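Local structure of thioesterase domain-containing protein (Pseudomonas aeruginosa, 3F1T) at residues R11-A16 / P76-C81; P5-A10 / E28-K33; G68-C73 / A104-V109. The protein probably hydrolyses acyl-CoA thioesters as a hotdog-fold thioesterase of the PaaI type, its true substrate being unsettled. All coordinates share one frame; numbering follows the deposited sequence.

Overall arrangement
The chain opens with helix 4-15, whose two halves make the first two contacts. Interaction 2 closes a short loop, bringing residues 5-10 against 26-31, the outermost strand of this chain's sheet. Interaction 1 spans much further, from residues 11-16 to the loop 76-81 that follows helix 56-70. Interaction 3 closes the span from the end of helix 56-70 through strand 83-90 to strand 100-109. Interactions 1 and 2 cross along the chain, as do 1 and 3, whereas 2 is complete before 3 begins. Phe13 of interaction 1 packs on Ile69 and Val72 of interaction 3, and Arg9 reaches Pro76, so the N-terminal helix, helix 56-70 and the sheet form one packed unit.

Interaction 1: R11-A16 / P76-C81; sequences RRFLSA and PDFEIC
The N-terminal helix of this hotdog domain meets the loop running from helix 56-70 to strand 83-90 through a small apolar patch in which Phe13 lies against Phe78 and Ile80. The Phe13 ring receives Ile80 over one face: CG1 of Ile80 stands 4.1 Å from the centroid of the Phe13 ring, 18° off its normal, a CH-pi contact offset toward the rim. Phe78 approaches differently. Its ring is inclined by 54° to that of Phe13, and Phe13 CD2 lies in the plane of the Phe78 ring, 3.8 Å from Phe78 CE1. The Phe13 side chain extends with CG anti to the backbone N (chi1 -163°), which carries the ring from the helix toward the loop, and its CE2 comes 3.7 Å from the backbone O of Glu79. Flat, apolar phenylalanine suits this place because it can meet both a branched aliphatic chain and a second ring. Arg12, its chain bent at chi3, brings NH1 obliquely to 3.6 Å from Phe78 CD2, while Phe78 CE2 lies over one face of the guanidinium; the long, flexible arginine can lie along an aromatic side chain and still keep its charge at the surface. Ile80 also packs on Ile46 of the second subunit. Phe13 touches Ile69 of helix 56-70 and Val72 just after it, joining both helices to the loop before strand 83-90.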
ATOM      1  N   ARG B  11      -0.566  27.931   1.174  1.00 18.30           N
ATOM      2  CA  ARG B  11      -0.815  28.524  -0.148  1.00 20.00           C
ATOM      3  C   ARG B  11       0.462  28.833  -0.917  1.00 20.75           C
ATOM      4  O   ARG B  11       0.520  28.659  -2.140  1.00 20.46           O
ATOM      5  CB  ARG B  11      -1.692  29.772  -0.042  1.00 17.92           C
ATOM      6  CG  ARG B  11      -3.174  29.430   0.048  1.00 17.64           C
ATOM      7  CD  ARG B  11      -4.058  30.634   0.281  1.00 12.42           C
ATOM      8  NE  ARG B  11      -5.456  30.223   0.202  1.00 19.03           N
ATOM      9  CZ  ARG B  11      -6.456  30.839   0.819  1.00 18.85           C
ATOM     10  NH1 ARG B  11      -6.244  32.017   1.411  1.00 15.96           N
ATOM     11  NH2 ARG B  11      -7.676  30.311   0.775  1.00 17.38           N
ATOM     12  N   ARG B  12       1.425  29.439  -0.225  1.00 21.16           N
ATOM     13  CA  ARG B  12       2.769  29.643  -0.769  1.00 19.41           C
ATOM     14  C   ARG B  12       3.406  28.320  -1.210  1.00 21.01           C
ATOM     15  O   ARG B  12       3.964  28.214  -2.306  1.00 22.76           O
ATOM     16  CB  ARG B  12       3.643  30.320   0.288  1.00 20.04           C
ATOM     17  CG  ARG B  12       4.947  30.876  -0.246  1.00 20.62           C
ATOM     18  CD  ARG B  12       5.398  32.091   0.542  1.00 22.96           C
ATOM     19  NE  ARG B  12       5.441  31.855   1.986  1.00 23.29           N
ATOM     20  CZ  ARG B  12       6.548  31.581   2.674  1.00 26.60           C
ATOM     21  NH1 ARG B  12       7.698  31.362   2.040  1.00 21.46           N
ATOM     22  NH2 ARG B  12       6.498  31.482   3.999  1.00 23.48           N
ATOM     23  N   PHE B  13       3.312  27.314  -0.349  1.00 19.22           N
ATOM     24  CA  PHE B  13       3.716  25.949  -0.671  1.00 19.63           C
ATOM     25  C   PHE B  13       3.099  25.455  -1.989  1.00 20.10           C
ATOM     26  O   PHE B  13       3.819  25.059  -2.903  1.00 20.85           O
ATOM     27  CB  PHE B  13       3.335  25.036   0.499  1.00 18.30           C
ATOM     28  CG  PHE B  13       4.031  23.695   0.506  1.00 21.54           C
ATOM     29  CD1 PHE B  13       4.248  23.000  -0.672  1.00 18.97           C
ATOM     30  CD2 PHE B  13       4.182  23.008   1.704  1.00 20.38           C
ATOM     31  CE1 PHE B  13       4.664  21.660  -0.656  1.00 21.50           C
ATOM     32  CE2 PHE B  13       4.677  21.711   1.733  1.00 19.32           C
ATOM     33  CZ  PHE B  13       4.955  21.047   0.544  1.00 21.58           C
ATOM     34  N   LEU B  14       1.774  25.533  -2.104  1.00 19.26           N
ATOM     35  CA  LEU B  14       1.065  25.090  -3.309  1.00 20.77           C
ATOM     36  C   LEU B  14       1.531  25.813  -4.585  1.00 21.96           C
ATOM     37  O   LEU B  14       1.609  25.214  -5.664  1.00 21.89           O
ATOM     38  CB  LEU B  14      -0.449  25.253  -3.124  1.00 18.94           C
ATOM     39  CG  LEU B  14      -1.420  24.834  -4.237  1.00 18.71           C
ATOM     40  CD1 LEU B  14      -1.120  23.440  -4.750  1.00 17.34           C
ATOM     41  CD2 LEU B  14      -2.868  24.939  -3.745  1.00 14.06           C
ATOM     42  N   SER B  15       1.813  27.108  -4.458  1.00 24.17           N
ATOM     43  CA  SER B  15       2.243  27.923  -5.596  1.00 24.25           C
ATOM     44  C   SER B  15       3.579  27.489  -6.196  1.00 23.60           C
ATOM     45  O   SER B  15       3.866  27.784  -7.357  1.00 26.61           O
ATOM     46  CB  SER B  15       2.296  29.399  -5.208  1.00 21.38           C
ATOM     47  OG  SER B  15       3.351  29.628  -4.305  1.00 24.58           O
ATOM     48  N   ALA B  16       4.394  26.782  -5.421  1.00 24.94           N
ATOM     49  CA  ALA B  16       5.667  26.287  -5.936  1.00 23.30           C
ATOM     50  C   ALA B  16       5.489  25.050  -6.828  1.00 27.64           C
ATOM     51  O   ALA B  16       6.420  24.637  -7.526  1.00 24.39           O
ATOM     52  CB  ALA B  16       6.610  25.987  -4.807  1.00 22.92           C
ATOM     53  N   PRO B  76       7.305  23.546  12.531  1.00 26.18           N
ATOM     54  CA  PRO B  76       7.494  24.928  12.953  1.00 26.75           C
ATOM     55  C   PRO B  76       7.968  25.828  11.813  1.00 27.56           C
ATOM     56  O   PRO B  76       7.476  26.947  11.661  1.00 30.24           O
ATOM     57  CB  PRO B  76       8.555  24.825  14.061  1.00 28.52           C
ATOM     58  CG  PRO B  76       9.235  23.501  13.843  1.00 28.08           C
ATOM     59  CD  PRO B  76       8.176  22.607  13.262  1.00 27.17           C
ATOM     60  N   ASP B  77       8.817  25.303  10.942  1.00 26.95           N
ATOM     61  CA  ASP B  77       9.318  26.095   9.828  1.00 27.76           C
ATOM     62  C   ASP B  77       8.768  25.617   8.498  1.00 25.84           C
ATOM     63  O   ASP B  77       8.427  24.453   8.345  1.00 26.45           O
ATOM     64  CB  ASP B  77      10.840  26.067   9.810  1.00 28.09           C
ATOM     65  CG  ASP B  77      11.427  26.415  11.148  1.00 34.24           C
ATOM     66  OD1 ASP B  77      11.170  27.547  11.625  1.00 42.92           O
ATOM     67  OD2 ASP B  77      11.994  25.505  11.796  1.00 40.95           O
ATOM     68  N   PHE B  78       8.632  26.540   7.554  1.00 26.20           N
ATOM     69  CA  PHE B  78       8.277  26.186   6.190  1.00 22.23           C
ATOM     70  C   PHE B  78       9.347  25.280   5.603  1.00 24.76           C
ATOM     71  O   PHE B  78      10.536  25.616   5.598  1.00 22.92           O
ATOM     72  CB  PHE B  78       8.100  27.444   5.332  1.00 22.18           C
ATOM     73  CG  PHE B  78       7.753  27.158   3.891  1.00 23.33           C
ATOM     74  CD1 PHE B  78       6.931  26.094   3.559  1.00 28.57           C
ATOM     75  CD2 PHE B  78       8.239  27.954   2.874  1.00 24.73           C
ATOM     76  CE1 PHE B  78       6.671  25.787   2.222  1.00 24.95           C
ATOM     77  CE2 PHE B  78       7.879  27.726   1.550  1.00 24.03           C
ATOM     78  CZ  PHE B  78       7.095  26.642   1.224  1.00 22.53           C
ATOM     79  N   GLU B  79       8.921  24.111   5.131  1.00 24.56           N
ATOM     80  CA  GLU B  79       9.774  23.293   4.291  1.00 24.98           C
ATOM     81  C   GLU B  79       8.956  22.365   3.401  1.00 26.34           C
ATOM     82  O   GLU B  79       7.777  22.101   3.665  1.00 25.08           O
ATOM     83  CB  GLU B  79      10.763  22.500   5.145  1.00 28.28           C
ATOM     84  CG  GLU B  79      10.115  21.580   6.154  1.00 27.44           C
ATOM     85  CD  GLU B  79      11.120  20.733   6.908  1.00 27.61           C
ATOM     86  OE1 GLU B  79      11.646  19.765   6.318  1.00 27.71           O
ATOM     87  OE2 GLU B  79      11.346  21.007   8.106  1.00 28.32           O
ATOM     88  N   ILE B  80       9.559  21.949   2.295  1.00 24.27           N
ATOM     89  CA  ILE B  80       8.910  21.025   1.371  1.00 22.90           C
ATOM     90  C   ILE B  80       9.444  19.615   1.600  1.00 24.02           C
ATOM     91  O   ILE B  80      10.660  19.406   1.598  1.00 23.44           O
ATOM     92  CB  ILE B  80       9.148  21.450  -0.082  1.00 20.42           C
ATOM     93  CG1 ILE B  80       8.426  22.775  -0.359  1.00 21.73           C
ATOM     94  CG2 ILE B  80       8.748  20.341  -1.049  1.00 21.77           C
ATOM     95  CD1 ILE B  80       8.993  23.559  -1.523  1.00 25.74           C
ATOM     96  N   CYS B  81       8.537  18.692   1.926  1.00 25.53           N
ATOM     97  CA  CYS B  81       8.895  17.343   2.395  1.00 24.71           C
ATOM     98  C   CYS B  81       8.619  16.306   1.304  1.00 25.62           C
ATOM     99  O   CYS B  81       7.463  16.077   0.940  1.00 26.32           O
ATOM    100  CB  CYS B  81       8.088  16.977   3.651  1.00 22.29           C
ATOM    101  SG  CYS B  81       8.474  17.908   5.147  1.00 25.69           S
TER

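Interaction 2: P5-A10 / E28-K33; sequences PLLERA and EAADEK
Leu6 lays its CD1 methyl over the backbone where strand 26-31 ends, 3.6 Å from Asp31 C and 3.8 Å from Glu32 N. Its CG is anti to the carbonyl carbon (chi1 -78°), a setting that directs the branch onto the peptide link between those two residues. Leu6, Leu7 and Ala10, on about one turn of the helix, gather round Ala30, whose CB points at the helix and sits 3.9 Å from Leu7 CA. Leu7 flanks it with CD1, 4.1 Å from Ala30 CB, and Ala10 adds its own methyl, CB to CB 4.2 Å from Ala30. The small Ala10 and Ala30 probably allow the axes of helix 5-10 and strand 28-31 to approach to 6.7 Å, their directions 119° apart. No hydrogen bond joins the segments, so the contact is apolar packing. Beyond Ala30 the chain turns: Asp31 OD2 accepts from Lys33 N at 2.8 Å, forming an Asx turn that leads toward strand 34-39. At the other end Glu28 and Ala29 both pair with Thr36 in a classic beta bulge. In the hotdog fold an antiparallel sheet wraps round a long central helix, here probably 56-70; helix 4-15 lies beside it and packs on the outermost strand of this chain's sheet.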
ATOM      1  N   PRO B   5      -1.884  31.875   9.571  1.00 34.63           N
ATOM      2  CA  PRO B   5      -0.473  31.721   9.260  1.00 30.95           C
ATOM      3  C   PRO B   5      -0.237  30.394   8.548  1.00 27.74           C
ATOM      4  O   PRO B   5       0.536  30.335   7.595  1.00 28.57           O
ATOM      5  CB  PRO B   5       0.210  31.713  10.640  1.00 32.66           C
ATOM      6  CG  PRO B   5      -0.834  32.140  11.616  1.00 34.73           C
ATOM      7  CD  PRO B   5      -2.140  31.726  11.012  1.00 35.48           C
ATOM      8  N   LEU B   6      -0.953  29.353   8.953  1.00 24.85           N
ATOM      9  CA  LEU B   6      -0.759  28.041   8.349  1.00 24.39           C
ATOM     10  C   LEU B   6      -1.359  27.985   6.947  1.00 21.86           C
ATOM     11  O   LEU B   6      -0.819  27.337   6.057  1.00 24.24           O
ATOM     12  CB  LEU B   6      -1.330  26.935   9.234  1.00 23.17           C
ATOM     13  CG  LEU B   6      -0.501  26.521  10.448  1.00 28.44           C
ATOM     14  CD1 LEU B   6      -1.178  25.364  11.163  1.00 24.59           C
ATOM     15  CD2 LEU B   6       0.934  26.165  10.070  1.00 22.79           C
ATOM     16  N   LEU B   7      -2.410  28.770   6.737  1.00 22.79           N
ATOM     17  CA  LEU B   7      -3.068  28.881   5.442  1.00 20.54           C
ATOM     18  C   LEU B   7      -2.177  29.610   4.452  1.00 21.22           C
ATOM     19  O   LEU B   7      -2.070  29.215   3.295  1.00 20.94           O
ATOM     20  CB  LEU B   7      -4.391  29.627   5.590  1.00 19.37           C
ATOM     21  CG  LEU B   7      -5.279  29.680   4.351  1.00 19.64           C
ATOM     22  CD1 LEU B   7      -5.657  28.287   3.876  1.00 17.72           C
ATOM     23  CD2 LEU B   7      -6.504  30.475   4.655  1.00 17.40           C
ATOM     24  N   GLU B   8      -1.549  30.685   4.915  1.00 19.17           N
ATOM     25  CA  GLU B   8      -0.634  31.456   4.096  1.00 19.48           C
ATOM     26  C   GLU B   8       0.508  30.573   3.636  1.00 18.99           C
ATOM     27  O   GLU B   8       0.872  30.565   2.454  1.00 17.08           O
ATOM     28  CB  GLU B   8      -0.083  32.640   4.886  1.00 20.41           C
ATOM     29  CG  GLU B   8      -1.134  33.609   5.368  1.00 29.01           C
ATOM     30  CD  GLU B   8      -2.075  34.016   4.251  1.00 41.01           C
ATOM     31  OE1 GLU B   8      -1.572  34.348   3.145  1.00 42.70           O
ATOM     32  OE2 GLU B   8      -3.305  33.891   4.440  1.00 39.32           O
ATOM     33  N   ARG B   9       1.095  29.853   4.588  1.00 19.76           N
ATOM     34  CA  ARG B   9       2.148  28.907   4.272  1.00 19.93           C
ATOM     35  C   ARG B   9       1.688  27.854   3.279  1.00 17.73           C
ATOM     36  O   ARG B   9       2.404  27.539   2.342  1.00 17.01           O
ATOM     37  CB  ARG B   9       2.686  28.237   5.534  1.00 21.19           C
ATOM     38  CG  ARG B   9       4.061  27.612   5.341  1.00 24.67           C
ATOM     39  CD  ARG B   9       4.407  26.704   6.503  1.00 27.35           C
ATOM     40  NE  ARG B   9       4.898  27.466   7.643  1.00 30.71           N
ATOM     41  CZ  ARG B   9       5.185  26.932   8.826  1.00 35.29           C
ATOM     42  NH1 ARG B   9       5.037  25.619   9.020  1.00 34.03           N
ATOM     43  NH2 ARG B   9       5.649  27.702   9.799  1.00 29.60           N
ATOM     44  N   ALA B  10       0.565  27.207   3.573  1.00 17.95           N
ATOM     45  CA  ALA B  10       0.059  26.154   2.696  1.00 16.32           C
ATOM     46  C   ALA B  10      -0.100  26.689   1.291  1.00 16.33           C
ATOM     47  O   ALA B  10       0.195  25.988   0.314  1.00 20.04           O
ATOM     48  CB  ALA B  10      -1.278  25.599   3.218  1.00 16.19           C
ATOM     49  N   GLU B  28      -8.388  25.286   0.698  1.00 20.55           N
ATOM     50  CA  GLU B  28      -9.624  25.798   1.259  1.00 20.10           C
ATOM     51  C   GLU B  28      -9.501  26.142   2.745  1.00 21.46           C
ATOM     52  O   GLU B  28     -10.089  27.121   3.222  1.00 22.73           O
ATOM     53  CB  GLU B  28     -10.746  24.781   1.031  1.00 22.48           C
ATOM     54  CG  GLU B  28     -10.881  24.375  -0.418  1.00 22.14           C
ATOM     55  CD  GLU B  28     -11.563  25.443  -1.246  1.00 30.39           C
ATOM     56  OE1 GLU B  28     -12.782  25.657  -1.031  1.00 34.63           O
ATOM     57  OE2 GLU B  28     -10.880  26.071  -2.097  1.00 34.14           O
ATOM     58  N   ALA B  29      -8.749  25.328   3.476  1.00 18.92           N
ATOM     59  CA  ALA B  29      -8.585  25.513   4.911  1.00 19.72           C
ATOM     60  C   ALA B  29      -7.312  24.818   5.370  1.00 19.93           C
ATOM     61  O   ALA B  29      -6.867  23.862   4.741  1.00 24.14           O
ATOM     62  CB  ALA B  29      -9.793  24.957   5.660  1.00 16.20           C
ATOM     63  N   ALA B  30      -6.655  25.396   6.369  1.00 21.71           N
ATOM     64  CA  ALA B  30      -5.458  24.818   6.974  1.00 20.08           C
ATOM     65  C   ALA B  30      -5.406  25.262   8.429  1.00 26.00           C
ATOM     66  O   ALA B  30      -5.749  26.400   8.757  1.00 26.51           O
ATOM     67  CB  ALA B  30      -4.225  25.285   6.245  1.00 19.46           C
ATOM     68  N   ASP B  31      -5.073  24.336   9.316  1.00 26.59           N
ATOM     69  CA  ASP B  31      -4.882  24.676  10.702  1.00 30.35           C
ATOM     70  C   ASP B  31      -4.255  23.499  11.415  1.00 33.31           C
ATOM     71  O   ASP B  31      -3.952  22.469  10.801  1.00 33.27           O
ATOM     72  CB  ASP B  31      -6.222  25.042  11.351  1.00 29.76           C
ATOM     73  CG  ASP B  31      -7.261  23.946  11.205  1.00 33.15           C
ATOM     74  OD1 ASP B  31      -8.428  24.272  10.895  1.00 32.75           O
ATOM     75  OD2 ASP B  31      -6.918  22.756  11.377  1.00 36.51           O
ATOM     76  N   GLU B  32      -4.135  23.624  12.729  1.00 36.27           N
ATOM     77  CA  GLU B  32      -3.392  22.661  13.520  1.00 37.72           C
ATOM     78  C   GLU B  32      -3.953  21.263  13.316  1.00 37.34           C
ATOM     79  O   GLU B  32      -3.205  20.289  13.339  1.00 41.04           O
ATOM     80  CB  GLU B  32      -3.411  23.057  15.003  1.00 39.98           C
ATOM     81  CG  GLU B  32      -4.805  23.025  15.672  1.00 46.04           C
ATOM     82  CD  GLU B  32      -5.757  24.119  15.172  1.00 51.87           C
ATOM     83  OE1 GLU B  32      -5.283  25.226  14.804  1.00 49.30           O
ATOM     84  OE2 GLU B  32      -6.993  23.885  15.207  1.00 51.82           O
ATOM     85  N   LYS B  33      -5.237  21.171  12.978  1.00 34.91           N
ATOM     86  CA  LYS B  33      -5.908  19.875  12.899  1.00 32.70           C
ATOM     87  C   LYS B  33      -5.886  19.233  11.504  1.00 31.68           C
ATOM     88  O   LYS B  33      -6.326  18.091  11.335  1.00 30.14           O
ATOM     89  CB  LYS B  33      -7.338  19.980  13.408  1.00 34.31           C
TER

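Interaction 3: G68-C73 / A104-V109; sequences GISTVC and AECYRV
Cys106, Ser70 and Ala104 supply most of the surface buried where the end of helix 56-70 settles on strand 100-109. Ala104 and Cys106, two residues apart on the strand, both point at the helix end, and Ser70 points back at them. The Ser70 CB lies 3.7 Å from Ala104 O and its OG 3.9 Å from Ala104 CB, a close fit that a methyl-sized residue allows. With chi1 at -57° the Cys106 sulfur swings beside its own backbone N and reaches to 3.3 Å from Ser70 O and 3.8 Å from Thr71 CA; the compact, polarisable thiol fits against a carbonyl. That Ser70 O accepts from Cys73 N in the following 3-10 turn. Thr71 OG1 donates to Gly68 O at 2.7 Å, meeting the carbonyl oxygen almost head-on (C=O...OG1 172°). Serine is small enough to sit against the strand, yet its buried hydroxyl has two partners, Cys67 O and Thr116 OG1. With no hydrogen bond assigned between the segments, cohesion rests on close packing of small side chains against each other and against backbone carbonyls, while the hydroxyls of Ser70 and Thr71 find their partners within the helix and, for Ser70, also in strand 113-121.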
ATOM      1  N   GLY B  68       1.240  15.894   1.280  1.00 19.71           N
ATOM      2  CA  GLY B  68       2.499  16.637   1.344  1.00 19.40           C
ATOM      3  C   GLY B  68       2.345  17.947   2.088  1.00 20.33           C
ATOM      4  O   GLY B  68       3.138  18.274   2.992  1.00 21.41           O
ATOM      5  N   ILE B  69       1.323  18.716   1.726  1.00 18.26           N
ATOM      6  CA  ILE B  69       1.219  20.064   2.264  1.00 18.54           C
ATOM      7  C   ILE B  69       0.711  20.081   3.702  1.00 18.52           C
ATOM      8  O   ILE B  69       0.934  21.035   4.446  1.00 20.51           O
ATOM      9  CB  ILE B  69       0.353  20.951   1.360  1.00 19.68           C
ATOM     10  CG1 ILE B  69       1.060  21.173   0.020  1.00 14.82           C
ATOM     11  CG2 ILE B  69       0.091  22.288   2.028  1.00 15.38           C
ATOM     12  CD1 ILE B  69       0.305  22.113  -0.909  1.00 17.31           C
ATOM     13  N   SER B  70       0.025  19.019   4.096  1.00 17.86           N
ATOM     14  CA  SER B  70      -0.501  18.914   5.453  1.00 18.17           C
ATOM     15  C   SER B  70       0.598  18.810   6.496  1.00 18.95           C
ATOM     16  O   SER B  70       0.362  19.073   7.677  1.00 18.67           O
ATOM     17  CB  SER B  70      -1.456  17.722   5.575  1.00 16.46           C
ATOM     18  OG  SER B  70      -0.739  16.507   5.667  1.00 17.90           O
ATOM     19  N   THR B  71       1.829  18.575   6.048  1.00 20.43           N
ATOM     20  CA  THR B  71       2.980  18.631   6.949  1.00 19.63           C
ATOM     21  C   THR B  71       3.149  20.017   7.562  1.00 20.84           C
ATOM     22  O   THR B  71       3.779  20.148   8.606  1.00 21.33           O
ATOM     23  CB  THR B  71       4.296  18.233   6.243  1.00 17.29           C
ATOM     24  OG1 THR B  71       4.543  19.125   5.149  1.00 22.22           O
ATOM     25  CG2 THR B  71       4.208  16.826   5.705  1.00 17.59           C
ATOM     26  N   VAL B  72       2.611  21.053   6.906  1.00 23.53           N
ATOM     27  CA  VAL B  72       2.738  22.416   7.413  1.00 21.34           C
ATOM     28  C   VAL B  72       2.052  22.499   8.765  1.00 23.36           C
ATOM     29  O   VAL B  72       2.406  23.329   9.607  1.00 23.86           O
ATOM     30  CB  VAL B  72       2.158  23.501   6.460  1.00 21.25           C
ATOM     31  CG1 VAL B  72       2.821  23.454   5.083  1.00 18.76           C
ATOM     32  CG2 VAL B  72       0.626  23.398   6.349  1.00 24.33           C
ATOM     33  N   CYS B  73       1.138  21.569   9.008  1.00 23.45           N
ATOM     34  CA  CYS B  73       0.318  21.631  10.201  1.00 26.01           C
ATOM     35  C   CYS B  73       1.129  21.261  11.414  1.00 27.22           C
ATOM     36  O   CYS B  73       0.673  21.451  12.532  1.00 27.66           O
ATOM     37  CB  CYS B  73      -0.884  20.702  10.093  1.00 25.67           C
ATOM     38  SG  CYS B  73      -1.999  21.134   8.742  1.00 32.76           S
ATOM     39  N   ALA B 104      -6.292  16.004   4.530  1.00 18.26           N
ATOM     40  CA  ALA B 104      -5.300  15.188   5.223  1.00 18.83           C
ATOM     41  C   ALA B 104      -4.911  15.749   6.581  1.00 20.54           C
ATOM     42  O   ALA B 104      -4.914  16.968   6.798  1.00 23.38           O
ATOM     43  CB  ALA B 104      -4.065  14.990   4.362  1.00 17.49           C
ATOM     44  N   GLU B 105      -4.410  14.867   7.432  1.00 20.08           N
ATOM     45  CA  GLU B 105      -4.033  15.227   8.780  1.00 22.27           C
ATOM     46  C   GLU B 105      -2.819  14.372   9.143  1.00 22.80           C
ATOM     47  O   GLU B 105      -2.849  13.163   8.948  1.00 24.76           O
ATOM     48  CB  GLU B 105      -5.194  14.898   9.724  1.00 23.35           C
ATOM     49  CG  GLU B 105      -4.977  15.372  11.168  1.00 27.51           C
ATOM     50  CD  GLU B 105      -6.132  14.979  12.099  1.00 37.64           C
ATOM     51  OE1 GLU B 105      -6.686  13.851  11.942  1.00 34.71           O
ATOM     52  OE2 GLU B 105      -6.454  15.790  13.006  1.00 34.85           O
ATOM     53  N   CYS B 106      -1.745  14.998   9.621  1.00 22.17           N
ATOM     54  CA  CYS B 106      -0.600  14.264  10.175  1.00 21.53           C
ATOM     55  C   CYS B 106      -0.969  13.513  11.447  1.00 21.67           C
ATOM     56  O   CYS B 106      -1.569  14.088  12.351  1.00 22.92           O
ATOM     57  CB  CYS B 106       0.562  15.213  10.460  1.00 21.78           C
ATOM     58  SG  CYS B 106       1.085  16.119   9.010  1.00 23.97           S
ATOM     59  N   TYR B 107      -0.639  12.224  11.506  1.00 21.43           N
ATOM     60  CA  TYR B 107      -0.991  11.408  12.665  1.00 21.39           C
ATOM     61  C   TYR B 107       0.242  10.874  13.407  1.00 24.06           C
ATOM     62  O   TYR B 107       0.147  10.466  14.573  1.00 22.83           O
ATOM     63  CB  TYR B 107      -1.938  10.270  12.269  1.00 20.47           C
ATOM     64  CG  TYR B 107      -1.318   9.223  11.373  1.00 14.68           C
ATOM     65  CD1 TYR B 107      -0.648   8.126  11.910  1.00 20.43           C
ATOM     66  CD2 TYR B 107      -1.438   9.301   9.993  1.00 23.11           C
ATOM     67  CE1 TYR B 107      -0.030   7.204  11.100  1.00 16.41           C
ATOM     68  CE2 TYR B 107      -0.891   8.323   9.170  1.00 19.29           C
ATOM     69  CZ  TYR B 107      -0.256   7.243   9.737  1.00 17.62           C
ATOM     70  OH  TYR B 107       0.307   6.280   8.931  1.00 19.66           O
ATOM     71  N   ARG B 108       1.412  10.980  12.774  1.00 23.43           N
ATOM     72  CA  ARG B 108       2.670  10.701  13.462  1.00 22.80           C
ATOM     73  C   ARG B 108       3.829  11.499  12.891  1.00 23.40           C
ATOM     74  O   ARG B 108       3.971  11.634  11.665  1.00 22.07           O
ATOM     75  CB  ARG B 108       3.015   9.209  13.423  1.00 21.81           C
ATOM     76  CG  ARG B 108       4.145   8.848  14.390  1.00 20.91           C
ATOM     77  CD  ARG B 108       4.683   7.462  14.142  1.00 26.57           C
ATOM     78  NE  ARG B 108       3.656   6.447  14.358  1.00 31.78           N
ATOM     79  CZ  ARG B 108       3.083   5.761  13.380  1.00 26.36           C
ATOM     80  NH1 ARG B 108       3.503   5.925  12.131  1.00 26.63           N
ATOM     81  NH2 ARG B 108       2.168   4.843  13.662  1.00 26.14           N
ATOM     82  N   VAL B 109       4.650  12.024  13.797  1.00 24.29           N
ATOM     83  CA  VAL B 109       5.841  12.795  13.453  1.00 22.58           C
ATOM     84  C   VAL B 109       7.037  12.206  14.179  1.00 22.03           C
ATOM     85  O   VAL B 109       7.038  12.117  15.397  1.00 19.10           O
ATOM     86  CB  VAL B 109       5.699  14.267  13.879  1.00 23.61           C
ATOM     87  CG1 VAL B 109       6.940  15.057  13.486  1.00 22.65           C
ATOM     88  CG2 VAL B 109       4.448  14.882  13.240  1.00 26.37           C
TER